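Local coordinates for beta-mannosidase (PDB 4CVU), which probably hydrolyses terminal beta-linked mannose residues from the non-reducing ends of oligosaccharides, as a fungal beta-mannosidase of glycoside hydrolase family 2, at residues A[60-63]-A[68-71]. Residues are numbered along the deposited sequence; the frame is centred on the assembly and turned at random.
Sequences DLHA and GESN. With CD (cadmium ion), chain M.
Glu-69 OE1 has two partners: it accepts a bond of 2.6 Å from water 1, which is itself a ligand of the cadmium ion held by His-62, and it forms a salt bridge with Arg-398 NH1. The glutamate is thus a second-shell group; by accepting a hydrogen from the water, the carboxylate probably makes its oxygen a stronger ligand, though Arg-398 would partly offset the charge. An imidazole suits this place because its two nitrogens can do opposite jobs: ND1 hydrogen-bonds to Ile-67 O while His-62 NE2 ligates the cadmium ion directly at 2.3 Å, and the two together fix the ring's rotation. With CG anti to the backbone N (chi1 176°), the ring reaches from the last turn of helix 57-63 to the loop that follows. Both segments belong to the galactose-binding-like domain of this family 2 enzyme, at a surface where Glu-613 of the second subunit also binds the cadmium ion, so that the metal bridges the two chains. Over one face of the imidazole sits Glu-69 CA, a CH-pi contact 3.8 Å from the ring centroid. Beside it, Gly-68 C approaches ND1 obliquely at 3.2 Å, bare backbone against the ring. The glutamate chain bends at chi2 (53°), turning the carboxylate back toward its own backbone. OE2 accepts a nearly straight hydrogen bond of 2.8 Å from Asn-71 N on its anti side, somewhat out of the carboxylate plane.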
loop_
_atom_site.group_PDB
_atom_site.type_symbol
_atom_site.label_atom_id
_atom_site.label_comp_id
_atom_site.label_asym_id
_atom_site.label_seq_id
_atom_site.Cartn_x
_atom_site.Cartn_y
_atom_site.Cartn_z
ATOM N N ASP A 60 8.049 9.720 16.031
ATOM C CA ASP A 60 8.776 8.755 16.888
ATOM C C ASP A 60 7.989 7.443 17.026
ATOM O O ASP A 60 8.587 6.347 17.060
ATOM C CB ASP A 60 9.098 9.376 18.247
ATOM C CG ASP A 60 10.071 10.548 18.145
ATOM O OD1 ASP A 60 10.817 10.649 17.158
ATOM O OD2 ASP A 60 10.076 11.390 19.054
ATOM N N LEU A 61 6.649 7.550 17.074
ATOM C CA LEU A 61 5.741 6.405 16.985
ATOM C C LEU A 61 5.867 5.612 15.668
ATOM O O LEU A 61 5.867 4.385 15.685
ATOM C CB LEU A 61 4.279 6.862 17.146
ATOM C CG LEU A 61 3.863 7.348 18.549
ATOM C CD1 LEU A 61 2.521 8.064 18.507
ATOM C CD2 LEU A 61 3.834 6.220 19.551
ATOM N N HIS A 62 5.949 6.309 14.539
ATOM C CA HIS A 62 6.154 5.664 13.253
ATOM C C HIS A 62 7.515 4.985 13.213
ATOM O O HIS A 62 7.606 3.848 12.797
ATOM C CB HIS A 62 6.040 6.648 12.114
ATOM C CG HIS A 62 6.326 6.048 10.783
ATOM N ND1 HIS A 62 5.607 4.995 10.298
ATOM C CD2 HIS A 62 7.220 6.366 9.815
ATOM C CE1 HIS A 62 6.030 4.679 9.096
ATOM N NE2 HIS A 62 7.031 5.469 8.805
ATOM N N ALA A 63 8.558 5.674 13.662
ATOM C CA ALA A 63 9.926 5.096 13.681
ATOM C C ALA A 63 9.993 3.780 14.453
ATOM O O ALA A 63 10.682 2.854 14.030
ATOM C CB ALA A 63 10.929 6.102 14.262
ATOM N N GLY A 68 1.934 3.175 11.010
ATOM C CA GLY A 68 2.439 3.305 9.664
ATOM C C GLY A 68 2.601 4.777 9.280
ATOM O O GLY A 68 2.279 5.700 10.056
ATOM N N GLU A 69 3.113 5.001 8.100
ATOM C CA GLU A 69 3.445 6.321 7.663
ATOM C C GLU A 69 2.170 7.089 7.861
ATOM O O GLU A 69 1.123 6.622 7.494
ATOM C CB GLU A 69 3.840 6.331 6.199
ATOM C CG GLU A 69 3.683 7.680 5.490
ATOM C CD GLU A 69 4.371 8.855 6.174
ATOM O OE1 GLU A 69 5.495 8.758 6.589
ATOM O OE2 GLU A 69 3.784 9.953 6.278
ATOM N N SER A 70 2.281 8.221 8.539
ATOM C CA SER A 70 1.095 8.995 8.809
ATOM C C SER A 70 0.325 9.399 7.559
ATOM O O SER A 70 -0.873 9.369 7.620
ATOM C CB SER A 70 1.392 10.214 9.620
ATOM O OG SER A 70 2.603 10.058 10.238
ATOM N N ASN A 71 0.988 9.723 6.434
ATOM C CA ASN A 71 0.258 10.152 5.208
ATOM C C ASN A 71 -0.613 9.076 4.535
ATOM O O ASN A 71 -1.345 9.382 3.632
ATOM C CB ASN A 71 1.211 10.698 4.139
ATOM C CG ASN A 71 1.896 12.002 4.557
ATOM O OD1 ASN A 71 1.390 12.783 5.341
ATOM N ND2 ASN A 71 3.026 12.246 3.971
HETATM CD CD CD M . 8.388 5.428 6.965
HETATM O O HOH W 1 7.145 6.882 5.900
HETATM O O HOH W 2 9.611 3.889 7.896
HETATM O O HOH W 3 10.203 7.143 7.460
#